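Local coordinates for xylose isomerase-like TIM barrel domain-containing protein (Sinorhizobium meliloti, PDB 3JU2) that is of unknown function but binds a zinc ion in a xylose isomerase-like TIM barrel, so it may be a metal-dependent sugar isomerase or a related enzyme, at residues I177-V182 / L202-C207; N11-R16 / E249-D254; T63-G68 / D99-V104; L140-L145 / A154-L159. All coordinates share one frame; numbering follows the deposited sequence. Where two conformers were deposited one is given.

Contact 1: I177-V182 / L202-C207; sequences IDVYHV and LAHHIC. With ZN (zinc ion), chain D.
D178 and H205 sit side by side at the C-terminal ends of two neighbouring parallel strands of the TIM barrel, and both bind zinc. D178 CG stands anti to the backbone N, chi1 -173°, which brings the carboxylate to the metal. D178 OD2 lies 2.0 Å from the zinc ion and H205 ND1 lies 2.3 Å from it. The carboxylate and the imidazole ring are turned 60° against each other, and the two side chains cross at about a right angle. E143 and E249 complete the site. R220 also hydrogen-bonds to D178 OD2, which would probably offset some of the negative charge gathered there.

Backbone hydrogen bonds hold the strands in register. I177 N donates to A203 O, H205 N to I177 O, and V179 N to H205 O. The last of these is nearly straight, 173° at the hydrogen, and carries the pairing into the first turn of helix 179-182. D178 is the N-cap of that helix. Its OD1 accepts from Y180 N at 3.0 Å, from above the carboxylate plane, so one carboxylate serves both metal and helix.

Side chains also meet on the face of H204 and past the strand ends. V179 CG1 comes to the edge of the H204 ring, 3.7 Å from H204 NE2. The other ring nitrogen, ND1, is hydrogen-bonded to R234. C207 SG approaches the Y180 ring obliquely and rests 3.6 Å from Y180 CB.

Contact 2: N11-R16 / E249-D254; sequences NLATIR and EIFSAD. With ZN (zinc ion), chain D.
N11 and E249 both send their side chains out with CG anti to the backbone N, chi1 -180° and -172°. This lays the two chains obliquely across each other. E249 stays extended beyond CG and carries its carboxylate out to the metal, where E249 OE1 lies 2.1 Å from the zinc ion. N11 CG packs 3.7 Å from E249 CG along the way. N11 ND2 comes within 3.1 Å of E249 OE2, but the angle is too poor for a hydrogen bond. The amide and carboxylate planes are 35° apart.

The N11 amide is held by other partners. N11 OD1 accepts from A13 N in the carbonyl plane, which makes an Asx turn, and it also takes a hydrogen bond from W39. ND2 hydrogen-bonds to E247. With the amide gone, as in an alanine here, the Asx turn is likely to be lost, W39 and E247 would probably each lose a hydrogen-bond partner, and E249 the group packed along its chain.

T14 provides the hydrogen bond between the segments. I250 N donates to T14 OG1 at 3.1 Å. OG1 also bonds to V248 O. T14 CA meets I250 O in a CA-H...O contact of 3.4 Å. Further on, A13 CB sits at the edge of the F251 ring, 3.5 Å from F251 CE1. R220 makes a cation-pi contact with the same ring.

These loops follow the first and eighth strands. They meet where the TIM barrel closes on itself, at the C-terminal strand ends that carry its zinc site.

Contact 3: T63-G68 / D99-V104; sequences TGLCRG and DCLVLV
L65 and L101 lie on the same face of two neighbouring parallel strands and cross obliquely. L65 CD2 meets L101 CD1 at 4.0 Å. With CG anti to the backbone N, chi1 175°, the end of L101 comes close to strand 65-68, and L101 CD1 is 3.6 Å from L65 O. L103 is on this face too, and its CD2 lies 3.8 Å from G68 C. L101 CD1 is as near to G68 N, so both leucines pack close against a residue that has no side chain. Helix 76-96 covers the leucines, as in a beta-alpha-beta unit.

V102 and C66 point into the barrel. V102 CG2 and C66 SG meet loosely, while V102 also touches E143 of the zinc site. R67 is bent at chi2 and follows a cis peptide bond. Its CB is 3.4 Å from V102 O, and its CG passes V104 CG2 obliquely. At the other end, C100 SG lies 3.4 Å from T63 O, and T63 OG1 is hydrogen-bonded to E247.

The register slips by one residue between L65 and G68, a beta bulge. Hydrogen bonds continue on both sides of it: L65 N to C100 O, V102 N to L65 O, G68 N to V102 O at 2.8 Å, and V104 N to G68 O.

The pairing therefore rests on backbone bonds, with apolar groups packed on both faces. The guanidinium of R67 reaches past the strand pair, and its NH2 hydrogen-bonds to a bound glycerol. The glycerol probably comes from the crystallisation liquor, but it may mark a pocket at this end of the barrel.

Contact 4: L140-L145 / A154-L159; sequences LAIEPL and ACVNTL. With ZN (zinc ion), chain D.
N157 uses one side-chain nitrogen to tie two carbonyls together across the loop after strand 140-142. N157 ND2 donates to A154 O at 2.8 Å within its own segment and to L145 O at 3.2 Å across the contact. The second bond is 161° at the hydrogen and lies in the amide plane of N157, but it meets L145 O from well above the carbonyl plane. CG stands anti to the carbonyl carbon, chi1 -56°, which brings ND2 within bonding distance of L145 O. N157 OD1 is hydrogen-bonded to R119, so both ends of the amide are fixed. An alanine in its place is likely to leave both A154 O and L145 O without this donor and R119 without this acceptor.

The backbone adds a straighter bond. L145 N donates to V156 O at 2.8 Å, in the carbonyl plane. L145 O also takes a CA-H...O contact from N157 CA.

Apolar side chains pack beside these bonds. I142 CG2 meets V156 CG1 at 3.8 Å, the two chains crossing at about a right angle. L145 CD2 touches A154 CB at 3.7 Å. The proline ring rests against a backbone carbonyl, with P144 CB 3.6 Å from T158 O, just before helix 159-169. W184 of the second subunit packs on N157 and T158.

E143 points the other way, and E143 OE2 lies 2.1 Å from the zinc ion. The chain thus splits its chemistry: polar bonds and apolar packing lie on its loop side, and the E143 carboxylate binds zinc away from segment 154-159.

In the fold
Residues 11-16 follow the first strand of the barrel and pair with 249-254, after the eighth, so contact 2 closes a loop of over 230 residues. The other three contacts all fall within that loop, in series, and none cross. Contact 3 comes first and joins the third and fourth strands around helix 76-96. Contact 4 closes a short loop between strand 140-142 and helix 159-169. Contact 1 then pairs the sixth and seventh strands. Strand 140-142 lies between 101-104 and 173-178, linking contacts 3, 4 and 1 through the sheet. Contacts 1, 2 and 4 share the zinc ion, bringing ligands from four strand ends together.

Contact 1: I177-V182 / L202-C207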
loop_
_atom_site.group_PDB
_atom_site.type_symbol
_atom_site.label_atom_id
_atom_site.label_comp_id
_atom_site.label_asym_id
_atom_site.label_seq_id
_atom_site.Cartn_x
_atom_site.Cartn_y
_atom_site.Cartn_z
ATOM N N ILE A 177 -15.759 3.493 1.269
ATOM C CA ILE A 177 -14.868 2.484 1.783
ATOM C C ILE A 177 -14.830 1.303 0.808
ATOM O O ILE A 177 -15.783 0.528 0.733
ATOM C CB ILE A 177 -15.280 1.992 3.202
ATOM C CG1 ILE A 177 -15.361 3.177 4.179
ATOM C CG2 ILE A 177 -14.330 0.886 3.702
ATOM C CD1 ILE A 177 -15.920 2.804 5.542
ATOM N N ASP A 178 -13.725 1.189 0.071
ATOM C CA ASP A 178 -13.492 0.047 -0.846
ATOM C C ASP A 178 -12.538 -0.931 -0.193
ATOM O O ASP A 178 -11.376 -0.593 0.117
ATOM C CB ASP A 178 -12.933 0.559 -2.185
ATOM C CG ASP A 178 -12.824 -0.551 -3.295
ATOM O OD1 ASP A 178 -12.679 -1.758 -3.030
ATOM O OD2 ASP A 178 -12.918 -0.174 -4.481
ATOM N N VAL A 179 -12.995 -2.164 0.008
ATOM C CA VAL A 179 -12.177 -3.186 0.664
ATOM C C VAL A 179 -10.800 -3.405 -0.001
ATOM O O VAL A 179 -9.832 -3.719 0.686
ATOM C CB VAL A 179 -12.939 -4.540 0.832
ATOM C CG1 VAL A 179 -14.239 -4.336 1.645
ATOM C CG2 VAL A 179 -13.225 -5.236 -0.549
ATOM N N TYR A 180 -10.716 -3.213 -1.326
ATOM C CA TYR A 180 -9.460 -3.409 -2.061
ATOM C C TYR A 180 -8.416 -2.408 -1.569
ATOM O O TYR A 180 -7.251 -2.752 -1.399
ATOM C CB TYR A 180 -9.658 -3.235 -3.568
ATOM C CG TYR A 180 -8.592 -3.936 -4.376
ATOM C CD1 TYR A 180 -8.590 -5.325 -4.476
ATOM C CD2 TYR A 180 -7.584 -3.211 -5.035
ATOM C CE1 TYR A 180 -7.597 -5.994 -5.210
ATOM C CE2 TYR A 180 -6.592 -3.866 -5.800
ATOM C CZ TYR A 180 -6.618 -5.259 -5.884
ATOM O OH TYR A 180 -5.661 -5.922 -6.611
ATOM N N HIS A 181 -8.879 -1.194 -1.319
ATOM C CA HIS A 181 -8.007 -0.101 -0.916
ATOM C C HIS A 181 -7.608 -0.082 0.563
ATOM O O HIS A 181 -6.544 0.427 0.896
ATOM C CB HIS A 181 -8.660 1.207 -1.337
ATOM C CG HIS A 181 -8.887 1.306 -2.813
ATOM N ND1 HIS A 181 -7.970 0.847 -3.741
ATOM C CD2 HIS A 181 -9.913 1.829 -3.522
ATOM C CE1 HIS A 181 -8.433 1.079 -4.959
ATOM N NE2 HIS A 181 -9.609 1.671 -4.850
ATOM N N VAL A 182 -8.441 -0.660 1.440
ATOM C CA VAL A 182 -8.296 -0.455 2.903
ATOM C C VAL A 182 -8.133 -1.718 3.741
ATOM O O VAL A 182 -7.775 -1.616 4.922
ATOM C CB VAL A 182 -9.490 0.343 3.492
ATOM C CG1 VAL A 182 -9.713 1.648 2.759
ATOM C CG2 VAL A 182 -10.782 -0.513 3.453
ATOM N N LEU A 202 -20.428 6.803 3.151
ATOM C CA LEU A 202 -21.294 7.088 2.003
ATOM C C LEU A 202 -21.447 5.901 1.026
ATOM O O LEU A 202 -22.458 5.801 0.320
ATOM C CB LEU A 202 -20.826 8.342 1.261
ATOM C CG LEU A 202 -20.992 9.696 1.966
ATOM C CD1 LEU A 202 -20.301 10.799 1.178
ATOM C CD2 LEU A 202 -22.487 10.034 2.183
ATOM N N ALA A 203 -20.459 5.006 1.012
ATOM C CA ALA A 203 -20.476 3.836 0.132
ATOM C C ALA A 203 -19.565 2.744 0.638
ATOM O O ALA A 203 -18.611 3.006 1.387
ATOM C CB ALA A 203 -20.082 4.230 -1.312
ATOM N N HIS A 204 -19.848 1.518 0.204
ATOM C CA HIS A 204 -19.048 0.364 0.552
ATOM C C HIS A 204 -18.836 -0.465 -0.728
ATOM O O HIS A 204 -19.804 -0.954 -1.341
ATOM C CB HIS A 204 -19.750 -0.434 1.661
ATOM C CG HIS A 204 -19.085 -1.723 2.016
ATOM N ND1 HIS A 204 -19.759 -2.736 2.653
ATOM C CD2 HIS A 204 -17.808 -2.158 1.867
ATOM C CE1 HIS A 204 -18.943 -3.752 2.859
ATOM N NE2 HIS A 204 -17.752 -3.429 2.386
ATOM N N HIS A 205 -17.577 -0.597 -1.142
ATOM C CA HIS A 205 -17.259 -1.328 -2.387
ATOM C C HIS A 205 -16.628 -2.645 -2.052
ATOM O O HIS A 205 -15.783 -2.736 -1.148
ATOM C CB HIS A 205 -16.321 -0.551 -3.310
ATOM C CG HIS A 205 -16.854 0.771 -3.762
ATOM N ND1 HIS A 205 -16.170 1.571 -4.650
ATOM C CD2 HIS A 205 -17.992 1.439 -3.458
ATOM C CE1 HIS A 205 -16.854 2.681 -4.860
ATOM N NE2 HIS A 205 -17.964 2.626 -4.149
ATOM N N ILE A 206 -17.008 -3.666 -2.795
ATOM C CA ILE A 206 -16.552 -5.001 -2.539
ATOM C C ILE A 206 -15.928 -5.699 -3.744
ATOM O O ILE A 206 -16.190 -5.352 -4.840
ATOM C CB ILE A 206 -17.628 -5.852 -1.866
ATOM C CG1 ILE A 206 -18.915 -5.831 -2.672
ATOM C CG2 ILE A 206 -17.923 -5.333 -0.515
ATOM C CD1 ILE A 206 -19.804 -7.003 -2.423
ATOM N N CYS A 207 -15.110 -6.692 -3.457
ATOM C CA CYS A 207 -14.214 -7.383 -4.357
ATOM C C CYS A 207 -13.250 -8.128 -3.464
ATOM O O CYS A 207 -13.513 -8.254 -2.322
ATOM C CB CYS A 207 -13.490 -6.434 -5.290
ATOM S SG CYS A 207 -12.507 -5.227 -4.542
HETATM ZN ZN ZN D . -13.948 1.392 -5.129
#

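Contact 2: N11-R16 / E249-D254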
loop_
_atom_site.group_PDB
_atom_site.type_symbol
_atom_site.label_atom_id
_atom_site.label_comp_id
_atom_site.label_asym_id
_atom_site.label_seq_id
_atom_site.Cartn_x
_atom_site.Cartn_y
_atom_site.Cartn_z
ATOM N N ASN A 11 -21.041 -1.880 -9.549
ATOM C CA ASN A 11 -20.279 -0.825 -10.197
ATOM C C ASN A 11 -20.004 -1.340 -11.618
ATOM O O ASN A 11 -19.480 -2.428 -11.789
ATOM C CB ASN A 11 -18.984 -0.551 -9.418
ATOM C CG ASN A 11 -18.145 0.547 -10.033
ATOM O OD1 ASN A 11 -17.813 0.498 -11.215
ATOM N ND2 ASN A 11 -17.754 1.532 -9.216
ATOM N N LEU A 12 -20.376 -0.556 -12.617
ATOM C CA LEU A 12 -20.431 -1.043 -14.012
ATOM C C LEU A 12 -19.061 -1.286 -14.650
ATOM O O LEU A 12 -18.967 -1.853 -15.742
ATOM C CB LEU A 12 -21.241 -0.092 -14.874
ATOM C CG LEU A 12 -22.688 0.190 -14.459
ATOM C CD1 LEU A 12 -23.413 0.987 -15.529
ATOM C CD2 LEU A 12 -23.462 -1.076 -14.096
ATOM N N ALA A 13 -18.001 -0.858 -13.963
ATOM C CA ALA A 13 -16.647 -1.245 -14.345
ATOM C C ALA A 13 -16.464 -2.753 -14.329
ATOM O O ALA A 13 -15.650 -3.269 -15.079
ATOM C CB ALA A 13 -15.635 -0.591 -13.470
ATOM N N THR A 14 -17.237 -3.443 -13.484
ATOM C CA THR A 14 -17.189 -4.893 -13.328
ATOM C C THR A 14 -17.489 -5.638 -14.650
ATOM O O THR A 14 -16.974 -6.722 -14.873
ATOM C CB THR A 14 -18.182 -5.333 -12.237
ATOM O OG1 THR A 14 -17.746 -4.784 -10.974
ATOM C CG2 THR A 14 -18.271 -6.858 -12.134
ATOM N N ILE A 15 -18.350 -5.040 -15.469
ATOM C CA ILE A 15 -18.675 -5.566 -16.808
ATOM C C ILE A 15 -18.425 -4.516 -17.908
ATOM O O ILE A 15 -19.163 -4.448 -18.901
ATOM C CB ILE A 15 -20.119 -6.190 -16.873
ATOM C CG1 ILE A 15 -21.186 -5.231 -16.309
ATOM C CG2 ILE A 15 -20.136 -7.583 -16.216
ATOM C CD1 ILE A 15 -22.637 -5.673 -16.572
ATOM N N ARG A 16 -17.363 -3.720 -17.731
ATOM C CA ARG A 16 -17.119 -2.626 -18.665
ATOM C C ARG A 16 -16.628 -3.071 -20.050
ATOM O O ARG A 16 -16.962 -2.409 -21.039
ATOM C CB ARG A 16 -16.230 -1.527 -18.076
ATOM C CG ARG A 16 -14.726 -1.766 -18.132
ATOM C CD ARG A 16 -13.960 -0.448 -18.336
ATOM N NE ARG A 16 -14.229 0.543 -17.289
ATOM C CZ ARG A 16 -14.854 1.708 -17.469
ATOM N NH1 ARG A 16 -15.293 2.081 -18.663
ATOM N NH2 ARG A 16 -15.033 2.511 -16.438
ATOM N N GLU A 249 -17.161 -3.823 -7.323
ATOM C CA GLU A 249 -16.213 -3.168 -8.239
ATOM C C GLU A 249 -14.967 -4.032 -8.482
ATOM O O GLU A 249 -14.046 -4.120 -7.640
ATOM C CB GLU A 249 -15.834 -1.776 -7.718
ATOM C CG GLU A 249 -14.991 -0.953 -8.708
ATOM C CD GLU A 249 -14.608 0.393 -8.146
ATOM O OE1 GLU A 249 -14.297 0.439 -6.943
ATOM O OE2 GLU A 249 -14.626 1.400 -8.886
ATOM N N ILE A 250 -14.952 -4.700 -9.633
ATOM C CA ILE A 250 -13.895 -5.641 -9.975
ATOM C C ILE A 250 -13.231 -5.169 -11.278
ATOM O O ILE A 250 -13.927 -4.962 -12.261
ATOM C CB ILE A 250 -14.466 -7.075 -10.187
ATOM C CG1 ILE A 250 -15.019 -7.641 -8.863
ATOM C CG2 ILE A 250 -13.380 -8.007 -10.721
ATOM C CD1 ILE A 250 -15.844 -8.885 -9.047
ATOM N N PHE A 251 -11.914 -4.952 -11.264
ATOM C CA PHE A 251 -11.177 -4.743 -12.525
ATOM C C PHE A 251 -10.395 -6.014 -12.724
ATOM O O PHE A 251 -9.479 -6.321 -11.929
ATOM C CB PHE A 251 -10.205 -3.551 -12.483
ATOM C CG PHE A 251 -10.796 -2.261 -11.943
ATOM C CD1 PHE A 251 -12.117 -1.899 -12.184
ATOM C CD2 PHE A 251 -9.986 -1.375 -11.247
ATOM C CE1 PHE A 251 -12.643 -0.693 -11.678
ATOM C CE2 PHE A 251 -10.500 -0.168 -10.744
ATOM C CZ PHE A 251 -11.832 0.170 -10.970
ATOM N N SER A 252 -10.781 -6.795 -13.733
ATOM C CA SER A 252 -10.154 -8.107 -13.957
ATOM C C SER A 252 -9.882 -8.342 -15.461
ATOM O O SER A 252 -10.699 -8.954 -16.157
ATOM C CB SER A 252 -11.038 -9.216 -13.399
ATOM O OG SER A 252 -10.476 -10.503 -13.636
ATOM N N ALA A 253 -8.746 -7.857 -15.938
ATOM C CA ALA A 253 -8.420 -7.894 -17.382
ATOM C C ALA A 253 -8.350 -9.316 -17.979
ATOM O O ALA A 253 -8.751 -9.526 -19.136
ATOM C CB ALA A 253 -7.132 -7.157 -17.640
ATOM N N ASP A 254 -7.865 -10.265 -17.175
ATOM C CA ASP A 254 -7.541 -11.633 -17.615
ATOM C C ASP A 254 -8.515 -12.687 -17.120
ATOM O O ASP A 254 -8.334 -13.883 -17.369
ATOM C CB ASP A 254 -6.120 -12.008 -17.182
ATOM C CG ASP A 254 -5.047 -11.354 -18.054
ATOM O OD1 ASP A 254 -5.101 -11.504 -19.298
ATOM O OD2 ASP A 254 -4.144 -10.693 -17.494
HETATM ZN ZN ZN D . -13.948 1.392 -5.129
#

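Contact 3: T63-G68 / D99-V104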
loop_
_atom_site.group_PDB
_atom_site.type_symbol
_atom_site.label_atom_id
_atom_site.label_comp_id
_atom_site.label_asym_id
_atom_site.label_seq_id
_atom_site.Cartn_x
_atom_site.Cartn_y
_atom_site.Cartn_z
ATOM N N THR A 63 -25.561 3.991 -6.327
ATOM C CA THR A 63 -24.776 3.994 -5.081
ATOM C C THR A 63 -23.586 4.980 -5.145
ATOM O O THR A 63 -22.979 5.330 -4.126
ATOM C CB THR A 63 -24.334 2.563 -4.695
ATOM O OG1 THR A 63 -23.751 1.897 -5.828
ATOM C CG2 THR A 63 -25.538 1.753 -4.227
ATOM N N GLY A 64 -23.293 5.426 -6.354
ATOM C CA GLY A 64 -22.223 6.338 -6.642
ATOM C C GLY A 64 -22.179 6.692 -8.107
ATOM O O GLY A 64 -22.671 5.958 -8.916
ATOM N N LEU A 65 -21.590 7.829 -8.425
ATOM C CA LEU A 65 -21.051 8.110 -9.729
ATOM C C LEU A 65 -19.531 8.130 -9.719
ATOM O O LEU A 65 -18.949 8.799 -8.924
ATOM C CB LEU A 65 -21.572 9.445 -10.235
ATOM C CG LEU A 65 -21.182 9.845 -11.653
ATOM C CD1 LEU A 65 -21.748 8.939 -12.662
ATOM C CD2 LEU A 65 -21.537 11.224 -11.966
ATOM N N CYS A 66 -18.927 7.341 -10.600
ATOM C CA CYS A 66 -17.484 7.356 -10.776
ATOM C C CYS A 66 -17.123 8.220 -11.974
ATOM O O CYS A 66 -17.847 8.253 -12.970
ATOM C CB CYS A 66 -16.955 5.934 -10.974
ATOM S SG CYS A 66 -17.234 4.831 -9.570
ATOM N N ARG A 67 -16.000 8.918 -11.873
ATOM C CA ARG A 67 -15.600 9.556 -10.643
ATOM C C ARG A 67 -15.230 11.017 -10.850
ATOM O O ARG A 67 -14.965 11.448 -11.937
ATOM C CB ARG A 67 -14.409 8.834 -10.043
ATOM C CG ARG A 67 -13.190 8.870 -10.919
ATOM C CD ARG A 67 -12.754 7.533 -11.403
ATOM N NE ARG A 67 -11.782 7.664 -12.474
ATOM C CZ ARG A 67 -10.617 7.043 -12.518
ATOM N NH1 ARG A 67 -9.810 7.234 -13.539
ATOM N NH2 ARG A 67 -10.251 6.219 -11.548
ATOM N N GLY A 68 -15.213 11.757 -9.765
ATOM C CA GLY A 68 -14.526 13.018 -9.719
ATOM C C GLY A 68 -13.160 12.920 -9.095
ATOM O O GLY A 68 -12.669 11.852 -8.852
ATOM N N ASP A 99 -26.264 8.626 -4.954
ATOM C CA ASP A 99 -26.082 8.752 -3.499
ATOM C C ASP A 99 -24.818 9.523 -3.086
ATOM O O ASP A 99 -24.744 10.065 -1.973
ATOM C CB ASP A 99 -26.043 7.371 -2.843
ATOM C CG ASP A 99 -27.358 6.597 -2.983
ATOM O OD1 ASP A 99 -28.328 7.118 -3.580
ATOM O OD2 ASP A 99 -27.402 5.452 -2.488
ATOM N N CYS A 100 -23.815 9.528 -3.966
ATOM C CA CYS A 100 -22.583 10.299 -3.776
ATOM C C CYS A 100 -21.823 10.395 -5.098
ATOM O O CYS A 100 -22.041 9.587 -6.007
ATOM C CB CYS A 100 -21.669 9.657 -2.709
ATOM S SG CYS A 100 -21.069 8.009 -3.155
ATOM N N LEU A 101 -20.978 11.414 -5.208
ATOM C CA LEU A 101 -19.946 11.460 -6.237
ATOM C C LEU A 101 -18.646 10.950 -5.626
ATOM O O LEU A 101 -18.122 11.551 -4.671
ATOM C CB LEU A 101 -19.742 12.878 -6.780
ATOM C CG LEU A 101 -18.602 13.061 -7.790
ATOM C CD1 LEU A 101 -18.920 12.377 -9.144
ATOM C CD2 LEU A 101 -18.315 14.531 -7.975
ATOM N N VAL A 102 -18.130 9.845 -6.175
ATOM C CA VAL A 102 -16.868 9.263 -5.716
ATOM C C VAL A 102 -15.688 10.140 -6.163
ATOM O O VAL A 102 -15.609 10.523 -7.323
ATOM C CB VAL A 102 -16.695 7.783 -6.231
ATOM C CG1 VAL A 102 -15.302 7.205 -5.886
ATOM C CG2 VAL A 102 -17.791 6.888 -5.672
ATOM N N LEU A 103 -14.779 10.455 -5.248
ATOM C CA LEU A 103 -13.590 11.250 -5.577
ATOM C C LEU A 103 -12.311 10.420 -5.481
ATOM O O LEU A 103 -12.009 9.839 -4.430
ATOM C CB LEU A 103 -13.465 12.466 -4.660
ATOM C CG LEU A 103 -14.605 13.488 -4.609
ATOM C CD1 LEU A 103 -14.214 14.603 -3.656
ATOM C CD2 LEU A 103 -14.958 14.055 -5.975
ATOM N N VAL A 104 -11.583 10.367 -6.594
ATOM C CA VAL A 104 -10.265 9.721 -6.653
ATOM C C VAL A 104 -9.259 10.855 -6.820
ATOM O O VAL A 104 -9.282 11.589 -7.812
ATOM C CB VAL A 104 -10.181 8.690 -7.790
ATOM C CG1 VAL A 104 -8.745 8.196 -7.966
ATOM C CG2 VAL A 104 -11.138 7.522 -7.516
#

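Contact 4: L140-L145 / A154-L159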
loop_
_atom_site.group_PDB
_atom_site.type_symbol
_atom_site.label_atom_id
_atom_site.label_comp_id
_atom_site.label_asym_id
_atom_site.label_seq_id
_atom_site.Cartn_x
_atom_site.Cartn_y
_atom_site.Cartn_z
ATOM N N LEU A 140 -20.041 14.246 -1.311
ATOM C CA LEU A 140 -18.768 13.949 -1.948
ATOM C C LEU A 140 -18.124 12.814 -1.189
ATOM O O LEU A 140 -17.863 12.951 -0.006
ATOM C CB LEU A 140 -17.861 15.180 -1.925
ATOM C CG LEU A 140 -18.262 16.375 -2.794
ATOM C CD1 LEU A 140 -17.213 17.481 -2.685
ATOM C CD2 LEU A 140 -18.520 16.005 -4.268
ATOM N N ALA A 141 -17.883 11.684 -1.855
ATOM C CA ALA A 141 -17.262 10.539 -1.202
ATOM C C ALA A 141 -15.791 10.438 -1.588
ATOM O O ALA A 141 -15.455 10.102 -2.734
ATOM C CB ALA A 141 -18.017 9.226 -1.516
ATOM N N ILE A 142 -14.920 10.779 -0.643
ATOM C CA ILE A 142 -13.485 10.565 -0.823
ATOM C C ILE A 142 -13.244 9.067 -0.771
ATOM O O ILE A 142 -13.569 8.408 0.217
ATOM C CB ILE A 142 -12.653 11.256 0.286
ATOM C CG1 ILE A 142 -12.891 12.779 0.255
ATOM C CG2 ILE A 142 -11.151 10.907 0.155
ATOM C CD1 ILE A 142 -12.266 13.491 1.433
ATOM N N GLU A 143 -12.670 8.516 -1.833
ATOM C CA GLU A 143 -12.348 7.101 -1.807
ATOM C C GLU A 143 -10.851 6.971 -1.570
ATOM O O GLU A 143 -10.064 7.247 -2.494
ATOM C CB GLU A 143 -12.769 6.414 -3.112
ATOM C CG GLU A 143 -12.312 4.972 -3.183
ATOM C CD GLU A 143 -12.827 4.245 -4.419
ATOM O OE1 GLU A 143 -13.082 4.882 -5.464
ATOM O OE2 GLU A 143 -12.943 3.019 -4.345
ATOM N N PRO A 144 -10.446 6.589 -0.335
ATOM C CA PRO A 144 -9.029 6.359 -0.168
ATOM C C PRO A 144 -8.587 5.197 -1.068
ATOM O O PRO A 144 -9.295 4.186 -1.165
ATOM C CB PRO A 144 -8.897 5.972 1.303
ATOM C CG PRO A 144 -10.243 5.540 1.740
ATOM C CD PRO A 144 -11.200 6.328 0.918
ATOM N N LEU A 145 -7.472 5.388 -1.764
ATOM C CA LEU A 145 -6.939 4.358 -2.665
ATOM C C LEU A 145 -5.777 3.633 -2.050
ATOM O O LEU A 145 -5.017 4.185 -1.239
ATOM C CB LEU A 145 -6.540 4.947 -4.022
ATOM C CG LEU A 145 -7.500 4.633 -5.179
ATOM C CD1 LEU A 145 -8.883 5.240 -5.006
ATOM C CD2 LEU A 145 -6.886 5.090 -6.529
ATOM N N ALA A 154 -3.886 8.462 -6.968
ATOM C CA ALA A 154 -4.553 9.115 -5.817
ATOM C C ALA A 154 -3.639 9.130 -4.610
ATOM O O ALA A 154 -3.143 8.092 -4.195
ATOM C CB ALA A 154 -5.883 8.440 -5.461
ATOM N N CYS A 155 -3.400 10.327 -4.074
ATOM C CA CYS A 155 -2.542 10.491 -2.924
ATOM C C CYS A 155 -3.382 10.632 -1.632
ATOM O O CYS A 155 -2.857 11.040 -0.606
ATOM C CB CYS A 155 -1.589 11.693 -3.095
ATOM S SG CYS A 155 -2.386 13.296 -3.453
ATOM N N VAL A 156 -4.671 10.287 -1.686
ATOM C CA VAL A 156 -5.414 9.937 -0.443
ATOM C C VAL A 156 -5.408 8.424 -0.307
ATOM O O VAL A 156 -6.098 7.725 -1.063
ATOM C CB VAL A 156 -6.858 10.478 -0.392
ATOM C CG1 VAL A 156 -7.526 10.073 0.942
ATOM C CG2 VAL A 156 -6.879 12.014 -0.531
ATOM N N ASN A 157 -4.638 7.938 0.658
ATOM C CA ASN A 157 -4.246 6.522 0.720
ATOM C C ASN A 157 -4.601 5.778 1.983
ATOM O O ASN A 157 -4.264 4.605 2.095
ATOM C CB ASN A 157 -2.736 6.373 0.475
ATOM C CG ASN A 157 -2.328 6.990 -0.845
ATOM O OD1 ASN A 157 -1.641 8.006 -0.883
ATOM N ND2 ASN A 157 -2.822 6.422 -1.933
ATOM N N THR A 158 -5.230 6.456 2.952
ATOM C CA THR A 158 -5.740 5.748 4.139
ATOM C C THR A 158 -7.102 6.308 4.543
ATOM O O THR A 158 -7.443 7.476 4.262
ATOM C CB THR A 158 -4.783 5.760 5.418
ATOM O OG1 THR A 158 -4.865 7.031 6.074
ATOM C CG2 THR A 158 -3.283 5.382 5.130
ATOM N N LEU A 159 -7.881 5.459 5.199
ATOM C CA LEU A 159 -9.198 5.853 5.666
ATOM C C LEU A 159 -9.051 6.973 6.720
ATOM O O LEU A 159 -9.849 7.909 6.713
ATOM C CB LEU A 159 -9.932 4.650 6.236
ATOM C CG LEU A 159 -11.398 4.843 6.645
ATOM C CD1 LEU A 159 -12.217 5.519 5.578
ATOM C CD2 LEU A 159 -11.990 3.461 7.036
HETATM ZN ZN ZN D . -13.948 1.392 -5.129
#